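PDB 6FAK: afamin from Homo sapiens, which carries hydrophobic molecules in body fluids, binding vitamin E and keeping lipidated Wnt proteins soluble and active. Local coordinates for residues V72-I77 with L102-N107; A29-V34 with E40-L45. One frame throughout, in Å; residues are numbered along the deposited sequence.

In the fold
Contacts 1 and 2 lie in the first albumin domain, their centres about 11 Å apart, and every residue that touches across either of them is buried. They share no helix, yet they meet: Asn107 ND2 of contact 1 lies 3.0 Å from Tyr33 O of contact 2, a probable hydrogen bond, and Lys76 packs on Leu45. Contact 2 joins consecutive helices and buries 262 Å² through mainly apolar packing about Phe30, whose ring edge also meets a backbone carbonyl. Contact 1 bridges a longer separation, buries 168 Å², and sets the amide-bearing chain of Gln74 against an aromatic ring. The sugar near Tyr106 lies beyond contact 1, on the part of helix 97-106 turned away from helix 69-78.

Contact 1: V72-I77 with L102-N107; sequences VLQEKI and LCFFYN. With NAG (2-acetamido-2-deoxy-beta-D-glucopyranose), chain B.
Within the all-helical, disulfide-linked first albumin repeat, helix 69-78 meets helix 97-106 through an aromatic contact in which Gln74 lies along one face of Phe104. The CH-pi evidence is direct: Gln74 CG stands 4.0 Å from the centroid of the Phe104 ring and 24° off its normal, displaced toward the rim. Gln74 CG is anti to its own carbonyl carbon (chi1 -70°) and the chain runs extended beyond it, which lays the amide along the CG-CD2 side of the ring. The two side chains slide by each other in opposite directions, with amide and ring planes 28° apart. Gln74 NE2 reaches on to 3.4 Å from Phe104 CB, while Gln74 OE1 lies 3.4 Å from Phe104 CD2; these are packing distances, and no polar bond links the two segments. Ile77 adds a lighter apolar touch, its CG2 4.3 Å from Phe104 CZ and oblique to the ring. Replacing Gln74 by alanine strips away CG and the amide, and would probably open a gap over the CG-CD2 side of the Phe104 ring, leaving it freer to shift. On the outer side of helix 97-106, Tyr106 OH loosely approaches O7 of a protein-borne N-acetylglucosamine, at 3.6 Å. Cys103 ties this helix to helix 90-93 by its disulfide with Cys92. Just outside the contact, Glu75 OE1 forms a salt bridge with Arg100, a charged link between the same two helices. Helix 22-33 packs against the contact, Tyr33 touching Gln74 and Phe30 touching Ile77, while helix 39-58 meets Leu73 and Ile77 through Leu45.

Contact 2: A29-V34 with E40-L45; sequences AFAQYV and EEMEKL
Phe30 of helix 22-33 is wedged between Met42 and Leu45 of helix 39-58, and these three side chains form the tight part of the contact. The methyl CE of Met42 sits over one face of the Phe30 ring, 3.7 Å from the centroid and 27° off the normal, which meets the geometry of a CH-pi contact. The sulfur stands farther out: Met42 SD is 4.5 Å from that centroid and oblique to it, completing a Met-aromatic pair. Bends at chi2 and chi3 fold the methionine back so that its methyl, rather than an extended chain, covers the ring. The same methyl rests on the backbone of the next residue, Met42 CE lying 3.7 Å from Ala31 N. Leu45 approaches obliquely, its CD2 3.5 Å from Phe30 CD2. Phe30 CG is anti to the backbone N (chi1 -167°), a setting that sends the ring across toward helix 39-58, where Phe30 CE2 reaches to 3.5 Å from Glu41 O near the ring plane.

Packing thins at Val34, the first residue to leave helical geometry, whose side chain stands farther off from segment 40-45. The solvent side belongs to Glu40, Glu43 and Lys44, which are exposed and make no contact with segment 29-34. Glu41 is buried instead, and its carboxylate is engaged by Lys86 in a salt bridge and by His87 in a hydrogen bond.

The short helical segments are inclined at 132° between their N-to-C directions, a steep crossing roughly midway between perpendicular and antiparallel, with axes 10.5 Å apart; their parent helices are consecutive in the chain and joined by a short connection. Helix 69-78 covers the Leu45 side, Leu83 of helix 83-86 touches both Phe30 and Glu41, and helix 134-148 meets Ala31 through Ala146 and Met42 through Tyr143.

Contact 1: V72-I77 with L102-N107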
ATOM      1  N   VAL A  72       3.583  26.541   5.727  1.00 35.26           N
ATOM      2  CA  VAL A  72       4.890  27.044   6.190  1.00 36.04           C
ATOM      3  C   VAL A  72       6.050  26.355   5.480  1.00 35.20           C
ATOM      4  O   VAL A  72       6.907  27.017   4.926  1.00 34.78           O
ATOM      5  CB  VAL A  72       5.072  26.912   7.734  1.00 38.76           C
ATOM      6  CG1 VAL A  72       6.461  27.391   8.155  1.00 41.02           C
ATOM      7  CG2 VAL A  72       3.995  27.743   8.472  1.00 39.85           C
ATOM      8  N   LEU A  73       6.051  25.021   5.490  1.00 33.66           N
ATOM      9  CA  LEU A  73       7.098  24.208   4.839  1.00 33.54           C
ATOM     10  C   LEU A  73       7.231  24.510   3.370  1.00 31.52           C
ATOM     11  O   LEU A  73       8.343  24.678   2.860  1.00 32.08           O
ATOM     12  CB  LEU A  73       6.754  22.738   4.986  1.00 35.59           C
ATOM     13  CG  LEU A  73       7.774  21.755   4.372  1.00 38.25           C
ATOM     14  CD1 LEU A  73       8.733  21.318   5.482  1.00 40.13           C
ATOM     15  CD2 LEU A  73       7.022  20.597   3.726  1.00 37.68           C
ATOM     16  N   GLN A  74       6.096  24.584   2.677  1.00 31.01           N
ATOM     17  CA  GLN A  74       6.084  24.809   1.232  1.00 29.96           C
ATOM     18  C   GLN A  74       6.535  26.233   0.893  1.00 31.35           C
ATOM     19  O   GLN A  74       7.220  26.451  -0.114  1.00 30.55           O
ATOM     20  CB  GLN A  74       4.711  24.455   0.628  1.00 29.63           C
ATOM     21  CG  GLN A  74       4.499  22.932   0.660  1.00 29.14           C
ATOM     22  CD  GLN A  74       3.116  22.440   0.274  1.00 28.66           C
ATOM     23  OE1 GLN A  74       2.247  23.227  -0.161  1.00 28.88           O
ATOM     24  NE2 GLN A  74       2.939  21.088   0.321  1.00 27.33           N
ATOM     25  N   GLU A  75       6.187  27.202   1.750  1.00 32.32           N
ATOM     26  CA  GLU A  75       6.730  28.552   1.594  1.00 34.46           C
ATOM     27  C   GLU A  75       8.253  28.547   1.660  1.00 34.29           C
ATOM     28  O   GLU A  75       8.918  29.141   0.798  1.00 33.77           O
ATOM     29  CB  GLU A  75       6.148  29.482   2.665  1.00 36.73           C
ATOM     30  CG  GLU A  75       6.724  30.876   2.627  1.00 40.19           C
ATOM     31  CD  GLU A  75       6.208  31.717   1.459  1.00 44.49           C
ATOM     32  OE1 GLU A  75       5.241  31.286   0.750  1.00 43.23           O
ATOM     33  OE2 GLU A  75       6.759  32.842   1.281  1.00 46.44           O
ATOM     34  N   LYS A  76       8.818  27.847   2.660  1.00 34.42           N
ATOM     35  CA  LYS A  76      10.274  27.804   2.814  1.00 34.98           C
ATOM     36  C   LYS A  76      10.984  27.079   1.686  1.00 33.36           C
ATOM     37  O   LYS A  76      12.083  27.442   1.308  1.00 33.99           O
ATOM     38  CB  LYS A  76      10.671  27.138   4.130  1.00 37.33           C
ATOM     39  CG  LYS A  76      10.195  27.839   5.404  1.00 41.89           C
ATOM     40  CD  LYS A  76      10.515  29.329   5.408  1.00 49.10           C
ATOM     41  CE  LYS A  76      10.185  30.016   6.740  1.00 54.70           C
ATOM     42  NZ  LYS A  76      10.642  31.441   6.691  1.00 56.66           N
ATOM     43  N   ILE A  77      10.404  25.998   1.197  1.00 31.39           N
ATOM     44  CA  ILE A  77      10.956  25.298   0.031  1.00 30.96           C
ATOM     45  C   ILE A  77      10.942  26.213  -1.209  1.00 31.34           C
ATOM     46  O   ILE A  77      11.941  26.311  -1.925  1.00 32.89           O
ATOM     47  CB  ILE A  77      10.148  24.006  -0.261  1.00 30.22           C
ATOM     48  CG1 ILE A  77      10.461  22.952   0.794  1.00 30.04           C
ATOM     49  CG2 ILE A  77      10.426  23.450  -1.654  1.00 29.53           C
ATOM     50  CD1 ILE A  77       9.507  21.780   0.757  1.00 29.96           C
ATOM     51  N   LEU A 102      -2.071  21.406  -3.394  1.00 27.88           N
ATOM     52  CA  LEU A 102      -2.545  20.436  -4.335  1.00 29.47           C
ATOM     53  C   LEU A 102      -1.465  20.137  -5.387  1.00 28.43           C
ATOM     54  O   LEU A 102      -1.165  18.979  -5.652  1.00 27.28           O
ATOM     55  CB  LEU A 102      -3.867  20.931  -5.003  1.00 31.18           C
ATOM     56  CG  LEU A 102      -4.539  19.986  -6.013  1.00 34.81           C
ATOM     57  CD1 LEU A 102      -4.948  18.686  -5.362  1.00 36.44           C
ATOM     58  CD2 LEU A 102      -5.783  20.634  -6.634  1.00 37.37           C
ATOM     59  N   CYS A 103      -0.866  21.197  -5.926  1.00 28.35           N
ATOM     60  CA  CYS A 103       0.222  21.055  -6.864  1.00 29.22           C
ATOM     61  C   CYS A 103       1.372  20.241  -6.268  1.00 28.18           C
ATOM     62  O   CYS A 103       1.896  19.374  -6.952  1.00 29.63           O
ATOM     63  CB  CYS A 103       0.716  22.450  -7.315  1.00 30.89           C
ATOM     64  SG  CYS A 103       1.903  22.422  -8.641  1.00 34.29           S
ATOM     65  N   PHE A 104       1.740  20.506  -5.021  1.00 26.79           N
ATOM     66  CA  PHE A 104       2.817  19.769  -4.331  1.00 26.46           C
ATOM     67  C   PHE A 104       2.501  18.254  -4.190  1.00 25.20           C
ATOM     68  O   PHE A 104       3.363  17.394  -4.418  1.00 24.27           O
ATOM     69  CB  PHE A 104       3.159  20.402  -2.976  1.00 27.63           C
ATOM     70  CG  PHE A 104       4.303  21.362  -3.046  1.00 29.07           C
ATOM     71  CD1 PHE A 104       5.598  20.899  -3.261  1.00 30.37           C
ATOM     72  CD2 PHE A 104       4.099  22.724  -2.982  1.00 29.49           C
ATOM     73  CE1 PHE A 104       6.667  21.799  -3.339  1.00 32.50           C
ATOM     74  CE2 PHE A 104       5.162  23.630  -3.054  1.00 30.54           C
ATOM     75  CZ  PHE A 104       6.449  23.173  -3.220  1.00 30.80           C
ATOM     76  N   PHE A 105       1.251  17.973  -3.837  1.00 24.63           N
ATOM     77  CA  PHE A 105       0.741  16.629  -3.810  1.00 24.64           C
ATOM     78  C   PHE A 105       0.829  15.914  -5.162  1.00 25.02           C
ATOM     79  O   PHE A 105       1.263  14.762  -5.213  1.00 24.53           O
ATOM     80  CB  PHE A 105      -0.688  16.620  -3.266  1.00 24.48           C
ATOM     81  CG  PHE A 105      -1.367  15.308  -3.385  1.00 24.35           C
ATOM     82  CD1 PHE A 105      -1.083  14.292  -2.502  1.00 24.32           C
ATOM     83  CD2 PHE A 105      -2.344  15.090  -4.343  1.00 24.61           C
ATOM     84  CE1 PHE A 105      -1.729  13.061  -2.611  1.00 24.24           C
ATOM     85  CE2 PHE A 105      -2.983  13.864  -4.453  1.00 24.65           C
ATOM     86  CZ  PHE A 105      -2.670  12.866  -3.576  1.00 24.54           C
ATOM     87  N   TYR A 106       0.382  16.583  -6.237  1.00 25.78           N
ATOM     88  CA  TYR A 106       0.522  16.062  -7.575  1.00 27.30           C
ATOM     89  C   TYR A 106       1.969  15.904  -8.063  1.00 27.52           C
ATOM     90  O   TYR A 106       2.179  15.133  -8.995  1.00 28.06           O
ATOM     91  CB  TYR A 106      -0.297  16.838  -8.625  1.00 29.96           C
ATOM     92  CG  TYR A 106      -1.791  16.693  -8.479  1.00 33.21           C
ATOM     93  CD1 TYR A 106      -2.364  15.453  -8.277  1.00 35.36           C
ATOM     94  CD2 TYR A 106      -2.645  17.791  -8.579  1.00 36.84           C
ATOM     95  CE1 TYR A 106      -3.724  15.304  -8.135  1.00 36.71           C
ATOM     96  CE2 TYR A 106      -4.029  17.646  -8.446  1.00 38.41           C
ATOM     97  CZ  TYR A 106      -4.552  16.395  -8.207  1.00 39.19           C
ATOM     98  OH  TYR A 106      -5.913  16.176  -8.099  1.00 44.57           O
ATOM     99  N   ASN A 107       2.914  16.614  -7.462  1.00 26.79           N
ATOM    100  CA  ASN A 107       4.326  16.528  -7.799  1.00 27.41           C
ATOM    101  C   ASN A 107       4.998  15.218  -7.371  1.00 26.74           C
ATOM    102  O   ASN A 107       6.066  14.875  -7.890  1.00 26.85           O
ATOM    103  CB  ASN A 107       5.073  17.711  -7.162  1.00 27.79           C
ATOM    104  CG  ASN A 107       6.465  17.955  -7.792  1.00 27.94           C
ATOM    105  OD1 ASN A 107       6.540  18.124  -8.971  1.00 29.03           O
ATOM    106  ND2 ASN A 107       7.531  17.992  -6.978  1.00 26.98           N
TER
HETATM  107  C1  NAG B   1      -8.979  11.852 -10.645  1.00 51.49           C
HETATM  108  C2  NAG B   1      -8.898  13.367 -10.789  1.00 62.91           C
HETATM  109  C3  NAG B   1      -9.676  14.046  -9.668  1.00 63.42           C
HETATM  110  C4  NAG B   1     -11.102  13.515  -9.635  1.00 61.35           C
HETATM  111  C5  NAG B   1     -11.118  11.984  -9.590  1.00 56.34           C
HETATM  112  C6  NAG B   1     -12.542  11.446  -9.671  1.00 56.86           C
HETATM  113  C7  NAG B   1      -7.042  14.763 -11.606  1.00 82.37           C
HETATM  114  C8  NAG B   1      -8.019  15.406 -12.553  1.00 79.81           C
HETATM  115  N2  NAG B   1      -7.509  13.804 -10.792  1.00 71.30           N
HETATM  116  O3  NAG B   1      -9.686  15.468  -9.868  1.00 63.18           O
HETATM  117  O4  NAG B   1     -11.788  14.052  -8.498  1.00 68.80           O
HETATM  118  O5  NAG B   1     -10.349  11.441 -10.676  1.00 49.41           O
HETATM  119  O6  NAG B   1     -13.132  11.814 -10.924  1.00 59.92           O
HETATM  120  O7  NAG B   1      -5.870  15.101 -11.582  1.00 92.10           O

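Contact 2: A29-V34 with E40-L45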
ATOM      1  N   ALA A  29       9.375  15.336   4.945  1.00 25.05           N
ATOM      2  CA  ALA A  29       8.465  16.159   4.099  1.00 25.10           C
ATOM      3  C   ALA A  29       9.133  16.590   2.761  1.00 24.62           C
ATOM      4  O   ALA A  29       8.552  16.481   1.695  1.00 24.18           O
ATOM      5  CB  ALA A  29       8.020  17.390   4.868  1.00 25.48           C
ATOM      6  N   PHE A  30      10.335  17.139   2.885  1.00 24.83           N
ATOM      7  CA  PHE A  30      11.063  17.684   1.762  1.00 25.07           C
ATOM      8  C   PHE A  30      11.401  16.593   0.761  1.00 24.30           C
ATOM      9  O   PHE A  30      11.093  16.745  -0.422  1.00 24.01           O
ATOM     10  CB  PHE A  30      12.322  18.402   2.231  1.00 26.22           C
ATOM     11  CG  PHE A  30      12.993  19.277   1.192  1.00 26.86           C
ATOM     12  CD1 PHE A  30      12.446  19.564  -0.039  1.00 27.17           C
ATOM     13  CD2 PHE A  30      14.199  19.853   1.503  1.00 28.23           C
ATOM     14  CE1 PHE A  30      13.090  20.404  -0.948  1.00 27.75           C
ATOM     15  CE2 PHE A  30      14.903  20.658   0.596  1.00 28.66           C
ATOM     16  CZ  PHE A  30      14.323  20.966  -0.635  1.00 28.53           C
ATOM     17  N   ALA A  31      11.886  15.465   1.277  1.00 23.84           N
ATOM     18  CA  ALA A  31      12.283  14.317   0.440  1.00 23.56           C
ATOM     19  C   ALA A  31      11.120  13.700  -0.283  1.00 23.04           C
ATOM     20  O   ALA A  31      11.266  13.260  -1.432  1.00 22.92           O
ATOM     21  CB  ALA A  31      13.028  13.271   1.274  1.00 23.71           C
ATOM     22  N   GLN A  32       9.946  13.660   0.365  1.00 22.60           N
ATOM     23  CA  GLN A  32       8.745  13.111  -0.302  1.00 22.34           C
ATOM     24  C   GLN A  32       8.180  14.059  -1.373  1.00 22.25           C
ATOM     25  O   GLN A  32       7.787  13.598  -2.431  1.00 22.29           O
ATOM     26  CB  GLN A  32       7.638  12.769   0.713  1.00 22.12           C
ATOM     27  CG  GLN A  32       8.029  11.668   1.677  1.00 22.22           C
ATOM     28  CD  GLN A  32       6.875  11.219   2.548  1.00 22.35           C
ATOM     29  OE1 GLN A  32       6.158  12.064   3.119  1.00 22.50           O
ATOM     30  NE2 GLN A  32       6.727   9.883   2.703  1.00 22.39           N
ATOM     31  N   TYR A  33       8.089  15.358  -1.061  1.00 22.33           N
ATOM     32  CA  TYR A  33       7.605  16.331  -2.005  1.00 22.39           C
ATOM     33  C   TYR A  33       8.530  16.576  -3.202  1.00 22.55           C
ATOM     34  O   TYR A  33       8.064  16.799  -4.325  1.00 22.60           O
ATOM     35  CB  TYR A  33       7.272  17.646  -1.283  1.00 22.65           C
ATOM     36  CG  TYR A  33       5.902  17.615  -0.587  1.00 22.65           C
ATOM     37  CD1 TYR A  33       4.735  17.299  -1.293  1.00 22.60           C
ATOM     38  CD2 TYR A  33       5.771  17.956   0.733  1.00 22.84           C
ATOM     39  CE1 TYR A  33       3.493  17.308  -0.673  1.00 22.61           C
ATOM     40  CE2 TYR A  33       4.530  17.956   1.372  1.00 22.84           C
ATOM     41  CZ  TYR A  33       3.414  17.639   0.661  1.00 22.77           C
ATOM     42  OH  TYR A  33       2.188  17.659   1.292  1.00 22.96           O
ATOM     43  N   VAL A  34       9.837  16.562  -2.957  1.00 22.71           N
ATOM     44  CA  VAL A  34      10.847  16.948  -3.967  1.00 22.97           C
ATOM     45  C   VAL A  34      11.886  15.838  -3.949  1.00 23.37           C
ATOM     46  O   VAL A  34      12.940  15.906  -3.274  1.00 23.48           O
ATOM     47  CB  VAL A  34      11.479  18.343  -3.691  1.00 23.37           C
ATOM     48  CG1 VAL A  34      12.315  18.770  -4.891  1.00 23.69           C
ATOM     49  CG2 VAL A  34      10.423  19.414  -3.425  1.00 23.35           C
ATOM     50  N   GLU A  40      22.335  17.908   0.611  1.00 40.23           N
ATOM     51  CA  GLU A  40      22.757  19.270   0.955  1.00 42.61           C
ATOM     52  C   GLU A  40      21.578  20.225   0.996  1.00 40.21           C
ATOM     53  O   GLU A  40      21.493  21.099   1.880  1.00 38.03           O
ATOM     54  CB  GLU A  40      23.800  19.793  -0.039  1.00 50.17           C
ATOM     55  CG  GLU A  40      25.152  19.109   0.099  1.00 64.76           C
ATOM     56  CD  GLU A  40      26.242  19.710  -0.786  1.00 76.57           C
ATOM     57  OE1 GLU A  40      27.427  19.358  -0.566  1.00 89.61           O
ATOM     58  OE2 GLU A  40      25.930  20.518  -1.696  1.00 74.62           O
ATOM     59  N   GLU A  41      20.672  20.077   0.024  1.00 37.72           N
ATOM     60  CA  GLU A  41      19.456  20.888  -0.006  1.00 36.33           C
ATOM     61  C   GLU A  41      18.586  20.639   1.238  1.00 35.82           C
ATOM     62  O   GLU A  41      18.058  21.585   1.815  1.00 36.48           O
ATOM     63  CB  GLU A  41      18.718  20.718  -1.355  1.00 36.26           C
ATOM     64  CG  GLU A  41      19.527  21.270  -2.550  1.00 36.95           C
ATOM     65  CD  GLU A  41      19.043  20.834  -3.948  1.00 37.84           C
ATOM     66  OE1 GLU A  41      18.292  19.845  -4.117  1.00 36.81           O
ATOM     67  OE2 GLU A  41      19.420  21.513  -4.930  1.00 38.15           O
ATOM     68  N   MET A  42      18.493  19.395   1.699  1.00 36.17           N
ATOM     69  CA  MET A  42      17.730  19.060   2.901  1.00 36.90           C
ATOM     70  C   MET A  42      18.180  19.886   4.123  1.00 39.21           C
ATOM     71  O   MET A  42      17.356  20.458   4.829  1.00 40.75           O
ATOM     72  CB  MET A  42      17.843  17.558   3.248  1.00 35.93           C
ATOM     73  CG  MET A  42      17.330  16.550   2.250  1.00 34.66           C
ATOM     74  SD  MET A  42      15.542  16.521   2.210  1.00 33.13           S
ATOM     75  CE  MET A  42      15.239  16.760   0.476  1.00 31.66           C
ATOM     76  N   GLU A  43      19.497  19.946   4.324  1.00 42.18           N
ATOM     77  CA  GLU A  43      20.144  20.650   5.432  1.00 45.44           C
ATOM     78  C   GLU A  43      19.758  22.128   5.505  1.00 45.78           C
ATOM     79  O   GLU A  43      19.482  22.651   6.591  1.00 46.11           O
ATOM     80  CB  GLU A  43      21.678  20.499   5.326  1.00 53.01           C
ATOM     81  CG  GLU A  43      22.223  19.069   5.527  1.00 56.31           C
ATOM     82  CD  GLU A  43      23.730  18.940   5.252  1.00 67.61           C
ATOM     83  OE1 GLU A  43      24.241  19.511   4.247  1.00 72.66           O
ATOM     84  OE2 GLU A  43      24.416  18.246   6.031  1.00 65.01           O
ATOM     85  N   LYS A  44      19.673  22.786   4.350  1.00 46.07           N
ATOM     86  CA  LYS A  44      19.263  24.172   4.302  1.00 45.49           C
ATOM     87  C   LYS A  44      17.815  24.374   4.740  1.00 45.57           C
ATOM     88  O   LYS A  44      17.527  25.331   5.465  1.00 46.87           O
ATOM     89  CB  LYS A  44      19.466  24.730   2.903  1.00 51.37           C
ATOM     90  CG  LYS A  44      20.927  24.750   2.455  1.00 56.92           C
ATOM     91  CD  LYS A  44      21.158  25.688   1.269  1.00 62.81           C
ATOM     92  CE  LYS A  44      20.693  25.079  -0.042  1.00 70.53           C
ATOM     93  NZ  LYS A  44      21.676  24.095  -0.586  1.00 73.95           N
ATOM     94  N   LEU A  45      16.893  23.486   4.322  1.00 39.58           N
ATOM     95  CA  LEU A  45      15.511  23.555   4.850  1.00 36.47           C
ATOM     96  C   LEU A  45      15.462  23.275   6.367  1.00 36.50           C
ATOM     97  O   LEU A  45      14.701  23.932   7.102  1.00 35.46           O
ATOM     98  CB  LEU A  45      14.546  22.643   4.109  1.00 34.14           C
ATOM     99  CG  LEU A  45      13.040  22.736   4.489  1.00 34.02           C
ATOM    100  CD1 LEU A  45      12.434  24.110   4.249  1.00 35.13           C
ATOM    101  CD2 LEU A  45      12.232  21.711   3.713  1.00 33.67           C
TER